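Side-chain contacts in peptidoglycan glycosyltransferase (Atopobium parvulum, PDB 4OVD), which belongs to the penicillin-binding proteins and joins a dimerisation domain of that family to a penicillin-binding transpeptidase domain: residues A[297-300]-A[301-305]; A[344-347]-A[348-352]; A[455-458]-A[459-462]. All coordinates share one frame; numbering follows the deposited sequence.

Contact 1. Residues A[297-300]-A[301-305]; sequences FKVI and TTSIG
Ile300 and Ile304 lie one turn apart on the same flank of helix 298-307 and meet methyl against methyl, Ile300 CG2 standing 4.1 Å from Ile304 CD1. Their side chains are set at a slant to each other, and the branch methyl of Ile300 meets the terminal methyl of Ile304. Ile300 also meets the Phe297 ring, its CB 4.1 Å above the ring plane and over the centre. The carbonyl O of Ile300 takes the backbone N of Ile304 at 3.0 Å.

Thr301 is turned across the Phe297 side chain at about a right angle, and its OG1 comes to 4.0 Å from the ring atom CD2. With OG1 beside the backbone N (chi1 -56°), the hydroxyl faces toward the N-terminal end of the helix, yet its hydrogen bond is made with the carbonyl of Ala409.

The backbone of Lys298 and Val299 receives the next two hydroxyls. Ser303 OG gives its proton to Val299 O at 2.6 Å, and the same oxygen also accepts from Ser303 N at 3.0 Å, so two bonds from one residue grip a buried carbonyl. Thr302 OG1 lies 2.9 Å from Lys298 O, but its proton has a rival acceptor, since this hydroxyl is also hydrogen-bonded to Glu464.

The long Lys298 chain leaves this helix fully extended, and its NZ bonds to Ser351 and Asn353. Sequence and placement mark it as the lysine of the SxxK motif of penicillin-binding proteins, sited in the first turn of a buried helix and reaching across to the SxN motif.

Contact 2. Residues A[344-347]-A[348-352]; sequences VREM and LRRSS
Glu346 folds at chi2 (60°), which swings its carboxylate along the helix toward Arg349 and Arg350, and Arg350 answers by placing CG between its own backbone N and carbonyl carbon (chi1 77°). Glu346 and Arg349 run side by side in the same direction. Their flat groups are 29° from coplanar, and the guanidinium presents the edge bearing NE and NH2 to both carboxylate oxygens. Arg349 NH2 reaches the syn lone pair of Glu346 OE2 at 2.6 Å. Arg349 NE pairs with Glu346 OE1 in a nearly straight bond whose modelled length, 2.5 Å, is very short and deserves some doubt.

Arg350 crosses the carboxylate aslant instead. Its NE meets Glu346 OE2 on the anti side at 2.7 Å, and its NH2 adds a weak bond to that oxygen. OE2 is therefore shared by two arginines, an arrangement that would probably favour the ionised acid and fixes how the carboxylate is turned.

Beyond this network the helix closes in a Schellman motif. Ser351, with positive phi, is the C-prime residue, and Ser352 N returns to Met347 O at 2.7 Å in the carbonyl plane; the companion bond from Ser351 N to Leu348 O is weak.

Arg349 NH1 also holds the carbonyl of Glu474, and Arg345 bridges to Asp466 on helix 458-474. That helix flanks Val344 and Leu348 through Met467, whereas Met347, modelled as selenomethionine, packs on Phe317 of strand 316-319 and Met342 of strand 340-343.

Contact 3. Residues A[455-458]-A[459-462]; sequences VISS and STAS
Ile456 and Thr460 pass each other at a slant, the isoleucine coming from the loop and the threonine from the first turn of the helix. Ile456 CD1 approaches Thr460 CG2 to 3.9 Å, and Ile456 CB stands nearly as close to the same methyl. Ile456 reaches this place because CG1 sits between its backbone N and carbonyl carbon (chi1 55°), from where the extended chain carries CD1 onward to Ala461 CB at 4.2 Å. Thr460 is thereby split in its roles: CG2 belongs to this apolar patch, and OG1 points into a polar one.

That polar group is built round Ser457, the N-cap residue of helix 458-474. Ser457 OG and Ser459 OG are hydrogen-bonded at 2.8 Å, with either able to donate. Ser457 OG also lies 3.1 Å from Thr460 OG1, but its one proton has Ser459 OG as another possible acceptor, so this bond is not settled. Three hydroxyls thus gather at the helix start. The backbone takes over from there, Ala461 N bonding to Ser457 O at 3.1 Å.

One residue further along, Ser462 binds the carbonyl one turn back twice. Its hydroxyl, beside the backbone N (chi1 -64°), donates to Ser458 O at 2.9 Å, and Ser462 N donates to the same oxygen. The two donors arrive from opposite faces of the carbonyl plane, so they do not compete for one place. This outer side of the turn, with Ser459 and Ser462, is exposed.

Inward, Asp307 at the end of helix 298-307 accepts through OD1 from Ser457 N and is also hydrogen-bonded to Thr460 OG1. Val306 of that helix packs on Thr460, and Phe376 in a loop touches Ile456, which seats the start of helix 458-474 against the end of helix 298-307.

The contacts follow one another along the chain, all within the penicillin-binding transpeptidase domain. Contact 1, on helix 298-307, is the middle piece: its centre is about 11 Å from those of contacts 2 and 3, whose centres lie about 19 Å apart, with nearest atoms about 8 Å apart. Lys298 CB on Leu348 CD1 and Thr302 CG2 on Val344 CG1 pack contact 1 against contact 2. Toward contact 3 the touch is packing, of Ser303 O on Thr460 CG2. Helix 458-474, which starts in contact 3, also flanks contact 2, so one helix reaches all three contacts. This places the SxxK helix of contact 1 beside the helix end of contact 2 that carries the SxN motif.

Contact 1. Residues A[297-300]-A[301-305]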
ATOM      1  N   PHE A 297       1.045 -11.897   0.652  1.00 28.46           N
ATOM      2  CA  PHE A 297       2.428 -12.006   0.260  1.00 33.85           C
ATOM      3  C   PHE A 297       2.646 -13.173  -0.770  1.00 34.20           C
ATOM      4  O   PHE A 297       3.702 -13.242  -1.414  1.00 32.88           O
ATOM      5  CB  PHE A 297       3.242 -12.329   1.484  1.00 27.87           C
ATOM      6  CG  PHE A 297       4.697 -11.955   1.381  1.00 32.16           C
ATOM      7  CD1 PHE A 297       5.058 -10.623   1.455  1.00 31.58           C
ATOM      8  CD2 PHE A 297       5.690 -12.924   1.151  1.00 29.05           C
ATOM      9  CE1 PHE A 297       6.390 -10.259   1.355  1.00 38.21           C
ATOM     10  CE2 PHE A 297       6.984 -12.554   0.997  1.00 37.02           C
ATOM     11  CZ  PHE A 297       7.352 -11.224   1.159  1.00 32.08           C
ATOM     12  N   LYS A 298       1.676 -14.090  -0.909  1.00 28.43           N
ATOM     13  CA  LYS A 298       1.891 -15.265  -1.747  1.00 28.66           C
ATOM     14  C   LYS A 298       2.130 -14.931  -3.219  1.00 30.87           C
ATOM     15  O   LYS A 298       2.640 -15.735  -3.940  1.00 30.49           O
ATOM     16  CB  LYS A 298       0.754 -16.228  -1.610  1.00 30.42           C
ATOM     17  CG  LYS A 298       0.621 -16.728  -0.201  1.00 30.10           C
ATOM     18  CD  LYS A 298      -0.526 -17.685  -0.075  1.00 33.10           C
ATOM     19  CE  LYS A 298      -0.772 -17.999   1.390  1.00 36.66           C
ATOM     20  NZ  LYS A 298      -1.874 -18.925   1.564  1.00 38.16           N
ATOM     21  N   VAL A 299       1.750 -13.749  -3.651  1.00 28.45           N
ATOM     22  CA  VAL A 299       1.994 -13.293  -5.023  1.00 32.70           C
ATOM     23  C   VAL A 299       3.504 -13.072  -5.239  1.00 33.57           C
ATOM     24  O   VAL A 299       4.037 -13.294  -6.332  1.00 31.42           O
ATOM     25  CB  VAL A 299       1.190 -12.016  -5.218  1.00 33.54           C
ATOM     26  CG1 VAL A 299       1.671 -11.274  -6.447  1.00 39.80           C
ATOM     27  CG2 VAL A 299      -0.296 -12.391  -5.318  1.00 33.90           C
ATOM     28  N   ILE A 300       4.188 -12.653  -4.173  1.00 29.79           N
ATOM     29  CA  ILE A 300       5.644 -12.471  -4.199  1.00 32.79           C
ATOM     30  C   ILE A 300       6.326 -13.830  -4.274  1.00 32.59           C
ATOM     31  O   ILE A 300       7.174 -14.079  -5.090  1.00 28.28           O
ATOM     32  CB  ILE A 300       6.075 -11.633  -2.962  1.00 29.82           C
ATOM     33  CG1 ILE A 300       5.514 -10.231  -3.203  1.00 33.76           C
ATOM     34  CG2 ILE A 300       7.549 -11.498  -2.860  1.00 29.50           C
ATOM     35  CD1 ILE A 300       5.340  -9.383  -2.006  1.00 41.76           C
ATOM     36  N   THR A 301       5.938 -14.740  -3.404  1.00 29.68           N
ATOM     37  CA  THR A 301       6.503 -16.069  -3.408  1.00 28.08           C
ATOM     38  C   THR A 301       6.321 -16.754  -4.752  1.00 30.16           C
ATOM     39  O   THR A 301       7.255 -17.407  -5.265  1.00 31.05           O
ATOM     40  CB  THR A 301       5.828 -16.894  -2.342  1.00 33.47           C
ATOM     41  OG1 THR A 301       5.999 -16.190  -1.090  1.00 31.92           O
ATOM     42  CG2 THR A 301       6.364 -18.354  -2.378  1.00 33.33           C
ATOM     43  N   THR A 302       5.125 -16.666  -5.344  1.00 26.54           N
ATOM     44  CA  THR A 302       4.942 -17.368  -6.628  1.00 27.75           C
ATOM     45  C   THR A 302       5.679 -16.659  -7.731  1.00 28.56           C
ATOM     46  O   THR A 302       6.189 -17.312  -8.657  1.00 31.56           O
ATOM     47  CB  THR A 302       3.451 -17.545  -6.959  1.00 31.47           C
ATOM     48  OG1 THR A 302       2.812 -16.284  -6.769  1.00 31.60           O
ATOM     49  CG2 THR A 302       2.774 -18.418  -5.947  1.00 33.67           C
ATOM     50  N   SER A 303       5.692 -15.333  -7.699  1.00 29.82           N
ATOM     51  CA  SER A 303       6.480 -14.603  -8.688  1.00 32.74           C
ATOM     52  C   SER A 303       7.961 -15.014  -8.703  1.00 35.25           C
ATOM     53  O   SER A 303       8.568 -15.190  -9.763  1.00 31.89           O
ATOM     54  CB  SER A 303       6.408 -13.123  -8.417  1.00 34.99           C
ATOM     55  OG  SER A 303       5.084 -12.744  -8.657  1.00 35.49           O
ATOM     56  N   ILE A 304       8.556 -15.146  -7.536  1.00 30.64           N
ATOM     57  CA  ILE A 304       9.938 -15.537  -7.439  1.00 34.58           C
ATOM     58  C   ILE A 304      10.234 -16.908  -8.058  1.00 34.69           C
ATOM     59  O   ILE A 304      11.217 -17.041  -8.772  1.00 35.42           O
ATOM     60  CB  ILE A 304      10.381 -15.505  -5.965  1.00 33.29           C
ATOM     61  CG1 ILE A 304      10.404 -14.077  -5.464  1.00 31.15           C
ATOM     62  CG2 ILE A 304      11.777 -16.081  -5.804  1.00 36.62           C
ATOM     63  CD1 ILE A 304      10.541 -14.033  -3.925  1.00 34.56           C
ATOM     64  N   GLY A 305       9.373 -17.896  -7.787  1.00 33.84           N
ATOM     65  CA  GLY A 305       9.514 -19.202  -8.322  1.00 34.56           C
ATOM     66  C   GLY A 305       9.371 -19.218  -9.828  1.00 33.71           C
ATOM     67  O   GLY A 305      10.204 -19.759 -10.577  1.00 37.72           O
TER

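Contact 2. Residues A[344-347]-A[348-352]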
ATOM      1  N   VAL A 344      -0.009 -24.753  -8.873  1.00 29.21           N
ATOM      2  CA  VAL A 344       0.429 -23.536  -8.232  1.00 33.08           C
ATOM      3  C   VAL A 344      -0.757 -22.575  -8.295  1.00 32.40           C
ATOM      4  O   VAL A 344      -1.034 -21.849  -7.340  1.00 30.75           O
ATOM      5  CB  VAL A 344       1.657 -22.920  -8.898  1.00 29.01           C
ATOM      6  CG1 VAL A 344       1.982 -21.552  -8.268  1.00 30.10           C
ATOM      7  CG2 VAL A 344       2.847 -23.862  -8.782  1.00 31.15           C
ATOM      8  N   ARG A 345      -1.420 -22.530  -9.437  1.00 31.00           N
ATOM      9  CA  ARG A 345      -2.663 -21.709  -9.607  1.00 29.10           C
ATOM     10  C   ARG A 345      -3.676 -22.056  -8.487  1.00 30.59           C
ATOM     11  O   ARG A 345      -4.203 -21.194  -7.787  1.00 29.55           O
ATOM     12  CB  ARG A 345      -3.305 -21.945 -10.975  1.00 31.73           C
ATOM     13  CG  ARG A 345      -4.598 -21.173 -11.175  1.00 31.96           C
ATOM     14  CD  ARG A 345      -5.298 -21.634 -12.442  1.00 34.20           C
ATOM     15  NE  ARG A 345      -4.459 -21.544 -13.624  1.00 34.27           N
ATOM     16  CZ  ARG A 345      -4.211 -20.405 -14.257  1.00 41.64           C
ATOM     17  NH1 ARG A 345      -4.786 -19.256 -13.862  1.00 39.86           N
ATOM     18  NH2 ARG A 345      -3.439 -20.416 -15.330  1.00 39.34           N
ATOM     19  N   GLU A 346      -3.892 -23.313  -8.265  1.00 32.39           N
ATOM     20  CA  GLU A 346      -4.830 -23.711  -7.192  1.00 30.84           C
ATOM     21  C   GLU A 346      -4.358 -23.303  -5.796  1.00 30.85           C
ATOM     22  O   GLU A 346      -5.162 -22.952  -4.970  1.00 30.48           O
ATOM     23  CB  GLU A 346      -5.012 -25.214  -7.269  1.00 35.02           C
ATOM     24  CG  GLU A 346      -5.896 -25.810  -6.189  1.00 39.49           C
ATOM     25  CD  GLU A 346      -7.297 -25.276  -6.181  1.00 42.87           C
ATOM     26  OE1 GLU A 346      -7.713 -24.618  -7.204  1.00 39.42           O
ATOM     27  OE2 GLU A 346      -7.948 -25.500  -5.126  1.00 35.89           O
HETATM   28  N   MSE A 347      -3.056 -23.347  -5.506  1.00 29.17           N
HETATM   29  CA  MSE A 347      -2.585 -22.983  -4.153  1.00 31.30           C
HETATM   30  C   MSE A 347      -2.903 -21.543  -3.916  1.00 31.41           C
HETATM   31  O   MSE A 347      -3.288 -21.148  -2.779  1.00 29.09           O
HETATM   32  CB  MSE A 347      -1.079 -23.175  -4.045  1.00 33.88           C
HETATM   33  CG  MSE A 347      -0.708 -24.604  -4.234  1.00 32.02           C
HETATM   34 SE   MSE A 347       1.277 -24.756  -4.250  0.92 35.33          SE
HETATM   35  CE  MSE A 347       1.488 -26.456  -5.157  1.00 33.41           C
ATOM     36  N   LEU A 348      -2.818 -20.744  -4.953  1.00 26.43           N
ATOM     37  CA  LEU A 348      -3.179 -19.367  -4.859  1.00 30.28           C
ATOM     38  C   LEU A 348      -4.698 -19.124  -4.784  1.00 31.95           C
ATOM     39  O   LEU A 348      -5.142 -18.309  -4.045  1.00 31.50           O
ATOM     40  CB  LEU A 348      -2.554 -18.603  -5.998  1.00 34.05           C
ATOM     41  CG  LEU A 348      -2.128 -17.197  -5.664  1.00 42.87           C
ATOM     42  CD1 LEU A 348      -0.957 -17.180  -4.738  1.00 42.24           C
ATOM     43  CD2 LEU A 348      -1.879 -16.336  -6.876  1.00 44.91           C
ATOM     44  N   ARG A 349      -5.461 -19.849  -5.571  1.00 29.32           N
ATOM     45  CA  ARG A 349      -6.895 -19.724  -5.600  1.00 27.81           C
ATOM     46  C   ARG A 349      -7.484 -19.915  -4.205  1.00 29.12           C
ATOM     47  O   ARG A 349      -8.172 -19.084  -3.712  1.00 36.12           O
ATOM     48  CB  ARG A 349      -7.466 -20.734  -6.547  1.00 25.14           C
ATOM     49  CG  ARG A 349      -8.947 -20.615  -6.763  1.00 31.17           C
ATOM     50  CD  ARG A 349      -9.511 -21.820  -7.468  1.00 35.98           C
ATOM     51  NE  ARG A 349      -9.520 -22.992  -6.639  1.00 34.61           N
ATOM     52  CZ  ARG A 349     -10.416 -23.235  -5.703  1.00 39.76           C
ATOM     53  NH1 ARG A 349     -11.411 -22.397  -5.471  1.00 34.68           N
ATOM     54  NH2 ARG A 349     -10.311 -24.318  -4.998  1.00 34.05           N
ATOM     55  N   ARG A 350      -7.143 -21.018  -3.581  1.00 31.34           N
ATOM     56  CA  ARG A 350      -7.555 -21.318  -2.229  1.00 34.77           C
ATOM     57  C   ARG A 350      -6.668 -20.786  -1.088  1.00 35.01           C
ATOM     58  O   ARG A 350      -6.979 -20.940   0.056  1.00 41.67           O
ATOM     59  CB  ARG A 350      -7.721 -22.811  -2.106  1.00 37.21           C
ATOM     60  CG  ARG A 350      -6.457 -23.576  -1.981  1.00 48.68           C
ATOM     61  CD  ARG A 350      -6.718 -25.007  -1.565  1.00 46.71           C
ATOM     62  NE  ARG A 350      -7.658 -25.687  -2.434  1.00 55.91           N
ATOM     63  CZ  ARG A 350      -8.623 -26.479  -2.016  1.00 57.01           C
ATOM     64  NH1 ARG A 350      -8.780 -26.704  -0.731  1.00 58.66           N
ATOM     65  NH2 ARG A 350      -9.422 -27.050  -2.878  1.00 57.13           N
ATOM     66  N   SER A 351      -5.573 -20.157  -1.426  1.00 31.94           N
ATOM     67  CA  SER A 351      -4.651 -19.643  -0.458  1.00 34.38           C
ATOM     68  C   SER A 351      -4.138 -20.708   0.467  1.00 37.62           C
ATOM     69  O   SER A 351      -4.329 -20.655   1.647  1.00 36.56           O
ATOM     70  CB  SER A 351      -5.244 -18.493   0.309  1.00 33.58           C
ATOM     71  OG  SER A 351      -4.216 -17.686   0.751  1.00 34.01           O
ATOM     72  N   SER A 352      -3.480 -21.685  -0.091  1.00 33.01           N
ATOM     73  CA  SER A 352      -2.872 -22.762   0.752  1.00 34.07           C
ATOM     74  C   SER A 352      -1.500 -22.374   1.333  1.00 36.64           C
ATOM     75  O   SER A 352      -0.499 -22.208   0.597  1.00 31.35           O
ATOM     76  CB  SER A 352      -2.658 -23.975  -0.138  1.00 33.90           C
ATOM     77  OG  SER A 352      -1.892 -25.025   0.457  1.00 30.85           O
TER

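Contact 3. Residues A[455-458]-A[459-462]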
ATOM      1  N   VAL A 455      11.947  -6.014 -11.804  1.00 42.61           N
ATOM      2  CA  VAL A 455      12.009  -7.057 -10.795  1.00 43.36           C
ATOM      3  C   VAL A 455      11.835  -8.446 -11.382  1.00 39.00           C
ATOM      4  O   VAL A 455      12.547  -9.353 -11.033  1.00 43.25           O
ATOM      5  CB  VAL A 455      10.962  -6.732  -9.687  1.00 43.44           C
ATOM      6  CG1 VAL A 455      10.949  -7.777  -8.620  1.00 46.65           C
ATOM      7  CG2 VAL A 455      11.304  -5.389  -9.098  1.00 45.49           C
ATOM      8  N   ILE A 456      10.825  -8.611 -12.207  1.00 37.61           N
ATOM      9  CA  ILE A 456      10.552  -9.868 -12.888  1.00 39.19           C
ATOM     10  C   ILE A 456      10.306  -9.567 -14.370  1.00 39.91           C
ATOM     11  O   ILE A 456      10.084  -8.409 -14.751  1.00 37.00           O
ATOM     12  CB  ILE A 456       9.306 -10.553 -12.315  1.00 35.91           C
ATOM     13  CG1 ILE A 456       8.138  -9.608 -12.366  1.00 34.68           C
ATOM     14  CG2 ILE A 456       9.536 -10.996 -10.869  1.00 38.45           C
ATOM     15  CD1 ILE A 456       6.913 -10.182 -11.751  1.00 38.35           C
ATOM     16  N   SER A 457      10.330 -10.587 -15.210  1.00 39.97           N
ATOM     17  CA  SER A 457      10.017 -10.370 -16.643  1.00 42.08           C
ATOM     18  C   SER A 457       8.521 -10.144 -16.851  1.00 43.80           C
ATOM     19  O   SER A 457       7.691 -10.469 -15.995  1.00 36.34           O
ATOM     20  CB  SER A 457      10.362 -11.608 -17.444  1.00 44.55           C
ATOM     21  OG  SER A 457       9.528 -12.682 -17.075  1.00 47.62           O
ATOM     22  N   SER A 458       8.157  -9.681 -18.036  1.00 41.46           N
ATOM     23  CA  SER A 458       6.768  -9.449 -18.360  1.00 43.34           C
ATOM     24  C   SER A 458       6.036 -10.769 -18.454  1.00 45.47           C
ATOM     25  O   SER A 458       4.827 -10.814 -18.222  1.00 41.66           O
ATOM     26  CB  SER A 458       6.600  -8.663 -19.686  1.00 48.82           C
ATOM     27  OG  SER A 458       7.332  -9.279 -20.703  1.00 55.61           O
ATOM     28  N   SER A 459       6.736 -11.822 -18.863  1.00 42.26           N
ATOM     29  CA  SER A 459       6.089 -13.130 -18.928  1.00 43.61           C
ATOM     30  C   SER A 459       5.690 -13.592 -17.527  1.00 43.38           C
ATOM     31  O   SER A 459       4.601 -14.130 -17.351  1.00 36.89           O
ATOM     32  CB  SER A 459       6.952 -14.173 -19.607  1.00 46.82           C
ATOM     33  OG  SER A 459       8.203 -14.309 -18.976  1.00 60.61           O
ATOM     34  N   THR A 460       6.593 -13.490 -16.558  1.00 34.59           N
ATOM     35  CA  THR A 460       6.259 -13.848 -15.178  1.00 35.53           C
ATOM     36  C   THR A 460       5.078 -13.018 -14.685  1.00 33.48           C
ATOM     37  O   THR A 460       4.195 -13.580 -14.094  1.00 36.69           O
ATOM     38  CB  THR A 460       7.480 -13.641 -14.297  1.00 37.36           C
ATOM     39  OG1 THR A 460       8.530 -14.473 -14.806  1.00 42.51           O
ATOM     40  CG2 THR A 460       7.175 -13.944 -12.880  1.00 40.88           C
ATOM     41  N   ALA A 461       5.095 -11.684 -14.922  1.00 32.24           N
ATOM     42  CA  ALA A 461       4.029 -10.796 -14.563  1.00 34.02           C
ATOM     43  C   ALA A 461       2.711 -11.255 -15.136  1.00 37.75           C
ATOM     44  O   ALA A 461       1.728 -11.286 -14.426  1.00 34.83           O
ATOM     45  CB  ALA A 461       4.298  -9.375 -14.966  1.00 36.43           C
ATOM     46  N   SER A 462       2.704 -11.656 -16.394  1.00 35.47           N
ATOM     47  CA  SER A 462       1.521 -12.173 -17.021  1.00 35.98           C
ATOM     48  C   SER A 462       1.027 -13.482 -16.404  1.00 35.33           C
ATOM     49  O   SER A 462      -0.153 -13.670 -16.286  1.00 34.62           O
ATOM     50  CB  SER A 462       1.794 -12.447 -18.523  1.00 42.93           C
ATOM     51  OG  SER A 462       2.067 -11.228 -19.145  1.00 48.44           O
TER